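Local coordinates for Non-structural protein 3 (Porcine deltacoronavirus, PDB 6LN0) that joins a macro domain to a zinc-binding papain-like peptidase domain, which probably cleaves the viral polyprotein, at residues A[380-385]-A[416-421]; A[262-267]-A[397-402]; A[353-358]-A[366-371]; A[325-330]-A[340-345]; A[248-253]-A[407-412]. One frame throughout, in Å; residues are numbered along the deposited sequence.

Contact 1: residues A[380-385]-A[416-421]; sequences IGTSAD and NVVATY
Thr382 lays its methyl group over the root of the Asn416 side chain, CG2 reaching Asn416 CB at 3.6 Å, and the two side chains cross obliquely. The threonine torsion (chi1 -49°) turns CG2 away from its own backbone N and sends OG1 towards Val418, whose CG1 lies beside OG1 at 4.0 Å, both side chains pointing the same way. Beyond the threonine, the amide oxygen OD1 of Asn416 settles against CA of Ala384 at 3.6 Å, so the asparagine runs along the end of the 380-385 segment. The backbones beneath are antiparallel neighbours in the sheet, and a beta bulge interrupts them: Ile380 pairs with Ala419 and Ser383 with Val417, leaving Gly381 and Thr382 to face the single residue Val418. Val418 departs from the extended form there (psi -7°), and its CA comes within 3.0 Å of Gly381 O in a short CA-H...O contact. Bonding is firm at one end, where Val417 N donates to Ser383 O at 2.9 Å; the return bond from Ser383 N and the bond from Gly381 N to Val418 O are both weak. Gln314 of helix 313-322 also bonds Val418 O through its NE2. On the face carrying Ile380 and Ala419, Ile380 CG2 meets Ala419 CB at 3.8 Å, with Ile317 of that helix touching both residues.

Contact 2: residues A[262-267]-A[397-402]; sequences VSAGVN and AHCWYT
Helix 262-267 lies over strand 398-402 with their axes 6.6 Å apart at closest approach and only 21° from parallel, the backbones drawing nearest where Ala264 faces Trp400. That approach rests on the small side chain of Ala264, which points toward the strand. Its CB sits 3.9 Å from Trp400 N, over the strand backbone itself, and 4.0 Å from Cys399 SG. The indole of Trp400 leaves on the far side of the strand, where Val408 and Ala415 meet it. A helix packed along the sheet in this way belongs to the papain-like fold, and in relatives with that fold the two elements bring together the cysteine and histidine of the active site. One helical turn after Ala264, Asn267 takes over: its CB touches Tyr401 CB at 3.6 Å and also lies close to CG and CD2 at the start of the phenol ring. With Tyr401 CG anti to the backbone N (chi1 169°), the ring extends beside the helix, and Asn267 O lies over its centre, 4.1 Å above the plane. The polar ends find partners elsewhere. Asn267 ND2 bonds His252 ND1 of strand 250-253, while Tyr401 OH makes a weak bond to Asn271 OD1. No hydrogen bond joins the two segments, whose touching residues are all buried; Leu250 packs against both Asn267 and Tyr401.

Contact 3: residues A[353-358]-A[366-371]; sequences PIQPKV and WTPFTP
The chain running from Gln355 to Val358 meets the 366-369 portion at a steep angle, 107° between their directions, and joins it through one antiparallel hydrogen-bonded pair, Val358 with Thr367. Val358 N donates to Thr367 O at 3.0 Å, and Thr367 N donates in return to Val358 O at 2.9 Å. Phe369 fills the angle between the segments. Its CZ meets Pro356 CG at 4.0 Å, the two side chains crossing at about a right angle, while its ring edge faces Val358 N and CD2 touches Val358 CG2. Farther out, the Gln355 chain bends at chi2 (90°) and brings its amide against the Pro368 ring, NE2 to CG 3.5 Å. Lys357 runs its aliphatic part past Trp366 O, with CD 3.7 Å away. At the other end of the pair, Trp366 CE3 closes to 3.5 Å of Val358 C. Thr367 OG1 donates to Pro368 O at 2.7 Å, on a lone pair of the carbonyl. The Thr367 side chain lies about 5 Å from the zinc ion held by Cys334, Cys335, Cys360 and Cys363, the four-cysteine site characteristic of the fingers of coronavirus papain-like proteases.

Contact 4: residues A[325-330]-A[340-345]; sequences DAAFSA and NHTGVI
Asn340 lays its amide beside the neighbouring strand, with ND2 3.8 Å from Ser329 CB; the hydroxyl of that serine is bonded to Ser373. Next, His341 is gripped through its backbone: its N donates to Phe328 O at 2.8 Å, and its O accepts from Phe328 N at 3.0 Å. On the face shared by these two residues, His341 CB stands over the phenyl ring, 4.2 Å from the centroid in a CH-pi contact, while the two rings lie obliquely (planes at 34°). The imidazole, with CG anti to the backbone N (chi1 -174°), extends along its own chain and donates from NE2 to Val344 O at 2.9 Å. That acceptor lies in the ring plane, although NE2 stands well above the carbonyl plane, and the bond ties down the turn that follows. Thr342 packs CG2 on Ala327 CB at 3.9 Å, on the opposite face. Gly343, with positive phi, turns the chain away, giving Ala326 O a weak bond. Ile345 then brings CD1 to Phe328 CZ at 3.8 Å, the side chains crossing at about a right angle. Phe369 and Phe424 also meet the phenyl ring. Strands 327-332 and 338-346 thus form an antiparallel beta hairpin, whose connecting turn carries Cys334 and Cys335 of the zinc site.

Contact 5: residues A[248-253]-A[407-412]; sequences NGLMHL and TVNGYD
Asn409, which contributes the largest surface to this contact, reaches with its amide toward three side chains of the 248-253 segment. The two ends of the amide go to different neighbours: OD1 comes within 3.9 Å of Asn248 ND2, while ND2 lies 3.7 Å from His252 ND1 and 4.2 Å from Leu250 CD1. These are packing distances, and no hydrogen bond spans the two segments. The Asn248 and Asn409 side chains slide past each other in opposite directions, their amide planes 50° apart. Asn248 owes its place to the backbone, since it and Gly249, both with positive phi, occupy the two central positions of a type I' turn that links strands 244-247 and 250-253 into a tight beta hairpin. From this turn its side chain projects towards the 407-412 loop, where ND2 also approaches Val408 O at 4.5 Å. His252, on the outgoing strand, turns its ring at 64° to the Asn409 amide, and its ND1 is bonded to Asn267 ND2 of helix 260-270. Asn267 also touches Asn409. The loop itself is tied to the edge of the large sheet by a backbone bond between Asn409 and Tyr401.

From the N terminus, the first segments to appear are 248-253 and 262-267, which open contacts 5 and 2; contact 2 is itself nested inside contact 5. Before either closes, contact 4 closes a short hairpin at 340-345, and contact 3 follows in series, closing at 366-371; both are nested inside contacts 2 and 5. Contact 1 opens at 380-385, also inside them, but closes only at 416-421, after contact 2 has closed at 397-402 and contact 5 at 407-412, so it crosses both. Contacts 1, 3 and 4 join strands and a flanking loop from the zinc-bearing end to the middle of one large sheet. Contacts 2 and 5 fasten the helix and small hairpin to its other end.

Contact 1: residues A[380-385]-A[416-421]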
# COMPACT_ATOMS: atom_id res chain seq x y z
N ILE A 380 32.88 -19.66 -3.55
CA ILE A 380 32.89 -18.68 -2.48
C ILE A 380 33.35 -19.37 -1.21
O ILE A 380 33.03 -20.54 -0.96
CB ILE A 380 31.53 -17.97 -2.25
CG1 ILE A 380 30.38 -18.95 -2.08
CG2 ILE A 380 31.25 -16.94 -3.35
CD1 ILE A 380 29.11 -18.26 -1.50
N GLY A 381 34.12 -18.63 -0.42
CA GLY A 381 34.66 -19.09 0.84
C GLY A 381 35.55 -17.98 1.34
O GLY A 381 35.54 -16.88 0.79
N THR A 382 36.34 -18.25 2.37
CA THR A 382 37.37 -17.29 2.76
C THR A 382 38.70 -17.97 2.99
O THR A 382 38.78 -18.91 3.79
CB THR A 382 36.97 -16.54 4.02
OG1 THR A 382 35.64 -16.06 3.86
CG2 THR A 382 37.93 -15.37 4.24
N SER A 383 39.74 -17.49 2.32
CA SER A 383 41.12 -17.88 2.62
C SER A 383 42.06 -16.70 2.42
O SER A 383 41.79 -15.79 1.63
CB SER A 383 41.61 -19.04 1.76
OG SER A 383 42.87 -19.53 2.24
N ALA A 384 43.19 -16.77 3.11
CA ALA A 384 44.25 -15.77 3.02
C ALA A 384 45.17 -15.98 1.82
O ALA A 384 46.01 -15.12 1.57
CB ALA A 384 45.06 -15.78 4.31
N ASP A 385 45.02 -17.07 1.08
CA ASP A 385 45.95 -17.34 -0.02
C ASP A 385 45.69 -16.40 -1.19
O ASP A 385 44.70 -15.66 -1.22
CB ASP A 385 45.82 -18.79 -0.48
CG ASP A 385 45.97 -19.78 0.66
OD1 ASP A 385 45.82 -19.36 1.83
OD2 ASP A 385 46.21 -20.97 0.40
N ASN A 416 41.99 -11.25 2.62
CA ASN A 416 41.32 -12.50 2.30
C ASN A 416 40.69 -12.40 0.91
O ASN A 416 40.29 -11.33 0.45
CB ASN A 416 40.29 -12.82 3.37
CG ASN A 416 40.93 -13.00 4.72
OD1 ASN A 416 42.00 -13.60 4.82
ND2 ASN A 416 40.31 -12.46 5.76
N VAL A 417 40.66 -13.52 0.22
CA VAL A 417 39.85 -13.64 -1.00
C VAL A 417 38.54 -14.31 -0.60
O VAL A 417 38.53 -15.19 0.27
CB VAL A 417 40.61 -14.41 -2.10
CG1 VAL A 417 40.78 -15.85 -1.71
CG2 VAL A 417 39.86 -14.33 -3.42
N VAL A 418 37.43 -13.82 -1.15
CA VAL A 418 36.10 -14.32 -0.77
C VAL A 418 35.29 -14.85 -1.94
O VAL A 418 34.23 -15.46 -1.72
CB VAL A 418 35.28 -13.26 0.00
CG1 VAL A 418 35.95 -12.99 1.33
CG2 VAL A 418 35.09 -11.99 -0.82
N ALA A 419 35.75 -14.69 -3.17
CA ALA A 419 35.12 -15.36 -4.29
C ALA A 419 36.15 -15.43 -5.41
O ALA A 419 36.95 -14.51 -5.57
CB ALA A 419 33.86 -14.62 -4.76
N THR A 420 36.11 -16.52 -6.18
CA THR A 420 36.99 -16.72 -7.33
C THR A 420 36.18 -17.32 -8.46
O THR A 420 35.23 -18.09 -8.24
CB THR A 420 38.17 -17.66 -7.01
OG1 THR A 420 37.67 -18.87 -6.43
CG2 THR A 420 39.15 -17.01 -6.04
N TYR A 421 36.54 -16.97 -9.69
CA TYR A 421 35.96 -17.58 -10.88
C TYR A 421 36.99 -18.47 -11.56
O TYR A 421 38.12 -18.04 -11.83
CB TYR A 421 35.46 -16.53 -11.87
CG TYR A 421 35.06 -17.16 -13.17
CD1 TYR A 421 33.91 -17.94 -13.25
CD2 TYR A 421 35.84 -17.02 -14.32
CE1 TYR A 421 33.53 -18.56 -14.43
CE2 TYR A 421 35.46 -17.63 -15.50
CZ TYR A 421 34.29 -18.40 -15.54
OH TYR A 421 33.89 -19.02 -16.70

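Contact 2: residues A[262-267]-A[397-402]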
# COMPACT_ATOMS: atom_id res chain seq x y z
N VAL A 262 28.88 -4.02 -4.20
CA VAL A 262 28.14 -4.21 -5.44
C VAL A 262 29.07 -4.22 -6.64
O VAL A 262 29.04 -5.14 -7.46
CB VAL A 262 27.05 -3.12 -5.59
CG1 VAL A 262 26.40 -3.22 -6.94
CG2 VAL A 262 26.04 -3.25 -4.48
N SER A 263 29.91 -3.18 -6.75
CA SER A 263 30.90 -3.14 -7.84
C SER A 263 31.79 -4.37 -7.85
O SER A 263 32.09 -4.91 -8.92
CB SER A 263 31.76 -1.87 -7.73
OG SER A 263 32.22 -1.68 -6.40
N ALA A 264 32.22 -4.85 -6.69
CA ALA A 264 33.07 -6.04 -6.70
C ALA A 264 32.31 -7.25 -7.24
O ALA A 264 32.84 -8.05 -8.03
CB ALA A 264 33.62 -6.31 -5.30
N GLY A 265 31.04 -7.39 -6.86
CA GLY A 265 30.26 -8.52 -7.34
C GLY A 265 29.99 -8.44 -8.83
O GLY A 265 30.20 -9.42 -9.56
N VAL A 266 29.53 -7.28 -9.31
CA VAL A 266 29.30 -7.06 -10.74
C VAL A 266 30.59 -7.17 -11.55
O VAL A 266 30.55 -7.54 -12.73
CB VAL A 266 28.63 -5.70 -10.96
CG1 VAL A 266 28.26 -5.52 -12.43
CG2 VAL A 266 27.40 -5.59 -10.06
N ASN A 267 31.73 -6.81 -10.97
CA ASN A 267 32.95 -6.87 -11.76
C ASN A 267 33.47 -8.30 -11.90
O ASN A 267 33.91 -8.68 -12.99
CB ASN A 267 34.01 -5.94 -11.17
CG ASN A 267 33.67 -4.49 -11.41
OD1 ASN A 267 32.85 -4.17 -12.30
ND2 ASN A 267 34.25 -3.59 -10.62
N ALA A 397 36.67 -3.68 5.79
CA ALA A 397 35.34 -3.25 5.35
C ALA A 397 35.34 -2.65 3.95
O ALA A 397 34.44 -1.89 3.60
CB ALA A 397 34.70 -2.27 6.34
N HIS A 398 36.36 -2.95 3.16
CA HIS A 398 36.38 -2.61 1.74
C HIS A 398 36.57 -3.90 0.97
O HIS A 398 37.18 -4.85 1.47
CB HIS A 398 37.51 -1.60 1.43
CG HIS A 398 37.54 -1.14 0.00
ND1 HIS A 398 36.50 -0.45 -0.59
CD2 HIS A 398 38.50 -1.24 -0.95
CE1 HIS A 398 36.81 -0.16 -1.84
NE2 HIS A 398 38.02 -0.63 -2.09
N CYS A 399 36.00 -3.96 -0.23
CA CYS A 399 36.11 -5.15 -1.06
C CYS A 399 36.22 -4.71 -2.50
O CYS A 399 35.72 -3.64 -2.88
CB CYS A 399 34.90 -6.10 -0.87
SG CYS A 399 33.34 -5.47 -1.40
N TRP A 400 36.90 -5.52 -3.32
CA TRP A 400 37.25 -5.02 -4.63
C TRP A 400 37.53 -6.19 -5.53
O TRP A 400 37.97 -7.26 -5.08
CB TRP A 400 38.47 -4.08 -4.57
CG TRP A 400 39.75 -4.79 -4.20
CD1 TRP A 400 40.60 -5.41 -5.06
CD2 TRP A 400 40.31 -4.97 -2.89
NE1 TRP A 400 41.66 -5.96 -4.37
CE2 TRP A 400 41.51 -5.70 -3.03
CE3 TRP A 400 39.92 -4.57 -1.60
CZ2 TRP A 400 42.32 -6.04 -1.95
CZ3 TRP A 400 40.73 -4.91 -0.52
CH2 TRP A 400 41.92 -5.63 -0.71
N TYR A 401 37.29 -5.99 -6.82
CA TYR A 401 37.62 -7.00 -7.81
C TYR A 401 39.10 -6.94 -8.16
O TYR A 401 39.69 -5.86 -8.26
CB TYR A 401 36.78 -6.81 -9.07
CG TYR A 401 37.25 -7.67 -10.21
CD1 TYR A 401 37.34 -9.05 -10.08
CD2 TYR A 401 37.60 -7.10 -11.43
CE1 TYR A 401 37.77 -9.84 -11.13
CE2 TYR A 401 38.02 -7.88 -12.49
CZ TYR A 401 38.11 -9.25 -12.33
OH TYR A 401 38.54 -10.04 -13.38
N THR A 402 39.70 -8.10 -8.34
CA THR A 402 41.06 -8.18 -8.84
C THR A 402 41.13 -9.35 -9.81
O THR A 402 40.74 -10.47 -9.47
CB THR A 402 42.07 -8.36 -7.70
OG1 THR A 402 43.34 -8.73 -8.23
CG2 THR A 402 41.61 -9.43 -6.71

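Contact 3: residues A[353-358]-A[366-371]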
# COMPACT_ATOMS: atom_id res chain seq x y z
N PRO A 353 41.66 -20.79 -3.19
CA PRO A 353 41.40 -19.88 -4.32
C PRO A 353 41.96 -20.33 -5.66
O PRO A 353 41.64 -19.69 -6.67
CB PRO A 353 42.04 -18.56 -3.87
CG PRO A 353 42.55 -18.78 -2.48
CD PRO A 353 41.99 -20.06 -1.96
N ILE A 354 42.78 -21.38 -5.75
CA ILE A 354 43.24 -21.85 -7.04
C ILE A 354 42.81 -23.27 -7.35
O ILE A 354 43.15 -23.83 -8.39
CB ILE A 354 44.77 -21.71 -7.21
CG1 ILE A 354 45.49 -22.58 -6.19
CG2 ILE A 354 45.20 -20.24 -7.10
CD1 ILE A 354 46.97 -22.67 -6.49
N GLN A 355 42.01 -23.90 -6.45
CA GLN A 355 41.53 -25.25 -6.67
C GLN A 355 40.09 -25.35 -6.16
O GLN A 355 39.85 -25.56 -4.96
CB GLN A 355 42.44 -26.26 -5.99
CG GLN A 355 41.90 -27.63 -5.97
CD GLN A 355 42.31 -28.40 -7.19
OE1 GLN A 355 41.95 -28.04 -8.31
NE2 GLN A 355 43.09 -29.45 -6.98
N PRO A 356 39.10 -25.22 -7.05
CA PRO A 356 37.70 -25.30 -6.61
C PRO A 356 37.30 -26.70 -6.20
O PRO A 356 37.74 -27.70 -6.79
CB PRO A 356 36.93 -24.84 -7.85
CG PRO A 356 37.82 -25.24 -8.99
CD PRO A 356 39.22 -24.99 -8.50
N LYS A 357 36.43 -26.79 -5.20
CA LYS A 357 36.07 -28.08 -4.64
C LYS A 357 34.57 -28.18 -4.42
O LYS A 357 33.86 -27.18 -4.30
CB LYS A 357 36.79 -28.34 -3.31
CG LYS A 357 38.28 -27.92 -3.30
CD LYS A 357 39.02 -28.55 -2.13
CE LYS A 357 40.36 -27.85 -1.87
NZ LYS A 357 41.01 -28.44 -0.66
N VAL A 358 34.08 -29.42 -4.36
CA VAL A 358 32.73 -29.67 -3.90
C VAL A 358 32.79 -30.68 -2.77
O VAL A 358 33.80 -31.36 -2.55
CB VAL A 358 31.79 -30.18 -5.01
CG1 VAL A 358 31.51 -29.07 -6.00
CG2 VAL A 358 32.38 -31.43 -5.71
N TRP A 366 35.99 -32.58 1.13
CA TRP A 366 35.98 -31.53 0.11
C TRP A 366 36.99 -31.91 -0.96
O TRP A 366 38.20 -31.90 -0.72
CB TRP A 366 36.29 -30.18 0.75
CG TRP A 366 35.13 -29.71 1.55
CD1 TRP A 366 34.92 -29.92 2.87
CD2 TRP A 366 33.97 -28.99 1.06
NE1 TRP A 366 33.71 -29.37 3.25
CE2 TRP A 366 33.11 -28.79 2.17
CE3 TRP A 366 33.58 -28.50 -0.19
CZ2 TRP A 366 31.87 -28.11 2.06
CZ3 TRP A 366 32.35 -27.83 -0.31
CH2 TRP A 366 31.51 -27.64 0.82
N THR A 367 36.48 -32.25 -2.16
CA THR A 367 37.26 -32.86 -3.23
C THR A 367 37.37 -31.95 -4.44
O THR A 367 36.44 -31.20 -4.74
CB THR A 367 36.62 -34.17 -3.68
OG1 THR A 367 37.37 -34.71 -4.76
CG2 THR A 367 35.18 -33.93 -4.15
N PRO A 368 38.49 -31.99 -5.16
CA PRO A 368 38.51 -31.41 -6.50
C PRO A 368 37.70 -32.25 -7.48
O PRO A 368 37.22 -33.34 -7.13
CB PRO A 368 40.01 -31.40 -6.86
CG PRO A 368 40.71 -31.56 -5.57
CD PRO A 368 39.83 -32.44 -4.74
N PHE A 369 37.57 -31.78 -8.72
CA PHE A 369 36.64 -32.43 -9.63
C PHE A 369 37.06 -32.18 -11.07
O PHE A 369 37.79 -31.24 -11.38
CB PHE A 369 35.20 -31.94 -9.39
CG PHE A 369 35.04 -30.45 -9.49
CD1 PHE A 369 34.86 -29.83 -10.72
CD2 PHE A 369 35.02 -29.67 -8.35
CE1 PHE A 369 34.68 -28.44 -10.81
CE2 PHE A 369 34.84 -28.29 -8.43
CZ PHE A 369 34.66 -27.67 -9.65
N THR A 370 36.56 -33.02 -11.97
CA THR A 370 36.93 -32.90 -13.37
C THR A 370 35.70 -32.54 -14.18
O THR A 370 34.76 -33.35 -14.27
CB THR A 370 37.57 -34.18 -13.89
OG1 THR A 370 38.75 -34.48 -13.10
CG2 THR A 370 37.94 -34.02 -15.34
N PRO A 371 35.65 -31.33 -14.75
CA PRO A 371 34.42 -30.88 -15.43
C PRO A 371 34.14 -31.66 -16.70
O PRO A 371 35.05 -31.93 -17.49
CB PRO A 371 34.72 -29.41 -15.77
CG PRO A 371 35.91 -29.04 -14.94
CD PRO A 371 36.66 -30.28 -14.60

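Contact 4: residues A[325-330]-A[340-345]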
# COMPACT_ATOMS: atom_id res chain seq x y z
N ASP A 325 22.44 -18.58 -16.50
CA ASP A 325 22.52 -19.96 -16.95
C ASP A 325 23.69 -20.76 -16.33
O ASP A 325 24.03 -21.80 -16.87
CB ASP A 325 22.64 -20.00 -18.48
CG ASP A 325 23.94 -19.37 -19.00
OD1 ASP A 325 24.68 -18.73 -18.22
OD2 ASP A 325 24.22 -19.51 -20.21
N ALA A 326 24.29 -20.32 -15.22
CA ALA A 326 25.46 -21.02 -14.68
C ALA A 326 25.11 -22.44 -14.28
O ALA A 326 24.24 -22.66 -13.43
CB ALA A 326 26.02 -20.27 -13.47
N ALA A 327 25.83 -23.39 -14.85
CA ALA A 327 25.65 -24.80 -14.52
C ALA A 327 26.79 -25.57 -15.14
O ALA A 327 27.30 -25.19 -16.20
CB ALA A 327 24.31 -25.34 -15.03
N PHE A 328 27.18 -26.64 -14.47
CA PHE A 328 28.19 -27.55 -14.98
C PHE A 328 27.95 -28.92 -14.39
O PHE A 328 27.25 -29.07 -13.37
CB PHE A 328 29.61 -27.05 -14.66
CG PHE A 328 30.01 -27.17 -13.21
CD1 PHE A 328 30.67 -28.31 -12.75
CD2 PHE A 328 29.77 -26.13 -12.32
CE1 PHE A 328 31.05 -28.41 -11.42
CE2 PHE A 328 30.16 -26.22 -10.98
CZ PHE A 328 30.79 -27.37 -10.52
N SER A 329 28.50 -29.93 -15.06
CA SER A 329 28.58 -31.30 -14.58
C SER A 329 30.04 -31.72 -14.48
O SER A 329 30.90 -31.20 -15.21
CB SER A 329 27.81 -32.24 -15.51
OG SER A 329 28.54 -32.42 -16.72
N ALA A 330 30.33 -32.67 -13.58
CA ALA A 330 31.71 -33.11 -13.34
C ALA A 330 31.73 -34.44 -12.59
O ALA A 330 30.70 -34.97 -12.18
CB ALA A 330 32.49 -32.05 -12.56
N ASN A 340 25.87 -32.81 -11.02
CA ASN A 340 25.55 -31.56 -11.70
C ASN A 340 25.49 -30.47 -10.64
O ASN A 340 25.19 -30.73 -9.47
CB ASN A 340 24.20 -31.69 -12.46
CG ASN A 340 23.98 -30.55 -13.46
OD1 ASN A 340 23.41 -29.49 -13.12
ND2 ASN A 340 24.43 -30.77 -14.70
N HIS A 341 25.78 -29.24 -11.04
CA HIS A 341 25.77 -28.16 -10.06
C HIS A 341 25.39 -26.86 -10.73
O HIS A 341 26.00 -26.46 -11.72
CB HIS A 341 27.14 -28.02 -9.36
CG HIS A 341 27.13 -27.02 -8.26
ND1 HIS A 341 26.96 -27.38 -6.94
CD2 HIS A 341 27.20 -25.67 -8.28
CE1 HIS A 341 26.96 -26.29 -6.19
NE2 HIS A 341 27.10 -25.24 -6.97
N THR A 342 24.39 -26.19 -10.20
CA THR A 342 24.02 -24.89 -10.71
C THR A 342 24.29 -23.86 -9.63
O THR A 342 24.34 -24.20 -8.44
CB THR A 342 22.54 -24.87 -11.12
OG1 THR A 342 21.77 -24.85 -9.93
CG2 THR A 342 22.20 -26.13 -11.87
N GLY A 343 24.47 -22.61 -10.04
CA GLY A 343 24.80 -21.57 -9.08
C GLY A 343 26.27 -21.61 -8.70
O GLY A 343 27.09 -22.36 -9.27
N VAL A 344 26.61 -20.81 -7.69
CA VAL A 344 27.96 -20.77 -7.18
C VAL A 344 28.22 -22.01 -6.32
O VAL A 344 27.30 -22.63 -5.80
CB VAL A 344 28.22 -19.48 -6.37
CG1 VAL A 344 27.98 -18.24 -7.20
CG2 VAL A 344 27.35 -19.49 -5.14
N ILE A 345 29.50 -22.36 -6.16
CA ILE A 345 29.89 -23.37 -5.19
C ILE A 345 30.22 -22.69 -3.88
O ILE A 345 31.06 -21.79 -3.83
CB ILE A 345 31.10 -24.18 -5.67
CG1 ILE A 345 30.96 -24.61 -7.12
CG2 ILE A 345 31.29 -25.38 -4.76
CD1 ILE A 345 32.22 -25.34 -7.62

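Contact 5: residues A[248-253]-A[407-412]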
# COMPACT_ATOMS: atom_id res chain seq x y z
N ASN A 248 39.48 -0.97 -17.35
CA ASN A 248 40.03 -2.33 -17.35
C ASN A 248 39.14 -3.31 -18.11
O ASN A 248 38.93 -4.44 -17.68
CB ASN A 248 40.26 -2.84 -15.93
CG ASN A 248 40.98 -1.85 -15.06
OD1 ASN A 248 40.64 -0.68 -15.04
ND2 ASN A 248 41.98 -2.32 -14.32
N GLY A 249 38.60 -2.86 -19.24
CA GLY A 249 37.76 -3.72 -20.05
C GLY A 249 36.35 -3.95 -19.55
O GLY A 249 35.55 -4.56 -20.28
N LEU A 250 35.99 -3.49 -18.34
CA LEU A 250 34.66 -3.69 -17.79
C LEU A 250 34.02 -2.35 -17.42
O LEU A 250 34.71 -1.38 -17.10
CB LEU A 250 34.70 -4.60 -16.56
CG LEU A 250 35.67 -4.26 -15.43
CD1 LEU A 250 35.06 -3.21 -14.52
CD2 LEU A 250 35.99 -5.51 -14.64
N MET A 251 32.69 -2.31 -17.43
CA MET A 251 31.95 -1.14 -16.95
C MET A 251 31.91 -1.17 -15.42
O MET A 251 31.32 -2.08 -14.83
CB MET A 251 30.56 -1.10 -17.57
CG MET A 251 29.78 0.18 -17.26
SD MET A 251 30.32 1.65 -18.17
CE MET A 251 29.52 1.40 -19.74
N HIS A 252 32.56 -0.21 -14.78
CA HIS A 252 32.76 -0.19 -13.34
C HIS A 252 31.79 0.77 -12.67
O HIS A 252 31.43 1.81 -13.23
CB HIS A 252 34.19 0.24 -12.99
CG HIS A 252 34.43 0.45 -11.52
ND1 HIS A 252 34.50 -0.60 -10.63
CD2 HIS A 252 34.62 1.58 -10.80
CE1 HIS A 252 34.72 -0.12 -9.41
NE2 HIS A 252 34.79 1.19 -9.49
N LEU A 253 31.40 0.44 -11.45
CA LEU A 253 30.47 1.27 -10.70
C LEU A 253 31.29 2.09 -9.73
O LEU A 253 31.77 1.57 -8.72
CB LEU A 253 29.43 0.41 -9.98
CG LEU A 253 28.39 1.16 -9.15
CD1 LEU A 253 27.32 1.79 -10.02
CD2 LEU A 253 27.76 0.25 -8.13
N THR A 407 46.39 -6.40 -11.06
CA THR A 407 45.21 -6.02 -11.89
C THR A 407 43.96 -5.72 -11.05
O THR A 407 42.93 -6.36 -11.18
CB THR A 407 44.88 -7.10 -12.94
OG1 THR A 407 44.67 -8.39 -12.29
CG2 THR A 407 45.99 -7.23 -13.99
N VAL A 408 44.04 -4.64 -10.27
CA VAL A 408 43.11 -4.41 -9.17
C VAL A 408 42.34 -3.11 -9.38
O VAL A 408 42.86 -2.14 -9.94
CB VAL A 408 43.89 -4.39 -7.83
CG1 VAL A 408 43.02 -3.98 -6.70
CG2 VAL A 408 44.52 -5.73 -7.54
N ASN A 409 41.08 -3.09 -8.90
CA ASN A 409 40.24 -1.88 -8.86
C ASN A 409 40.19 -1.21 -7.48
O ASN A 409 39.49 -0.20 -7.31
CB ASN A 409 38.83 -2.23 -9.32
CG ASN A 409 38.79 -2.63 -10.77
OD1 ASN A 409 39.71 -3.26 -11.28
ND2 ASN A 409 37.73 -2.23 -11.46
N GLY A 410 40.90 -1.76 -6.50
CA GLY A 410 41.03 -1.22 -5.16
C GLY A 410 42.48 -1.23 -4.67
O GLY A 410 43.37 -0.76 -5.38
N TYR A 411 42.72 -1.77 -3.48
CA TYR A 411 44.05 -1.76 -2.87
C TYR A 411 44.87 -2.99 -3.30
O TYR A 411 44.38 -3.91 -3.96
CB TYR A 411 43.93 -1.71 -1.33
CG TYR A 411 42.93 -0.70 -0.81
CD1 TYR A 411 42.24 -0.93 0.38
CD2 TYR A 411 42.68 0.49 -1.49
CE1 TYR A 411 41.32 0.01 0.86
CE2 TYR A 411 41.77 1.43 -1.02
CZ TYR A 411 41.09 1.18 0.16
OH TYR A 411 40.18 2.11 0.62
N ASP A 412 46.15 -3.00 -2.91
CA ASP A 412 47.00 -4.16 -3.12
C ASP A 412 47.75 -4.48 -1.84
O ASP A 412 48.97 -4.63 -1.79
CB ASP A 412 47.96 -3.95 -4.29
CG ASP A 412 48.75 -5.21 -4.63
OD1 ASP A 412 48.12 -6.26 -4.90
OD2 ASP A 412 50.01 -5.14 -4.62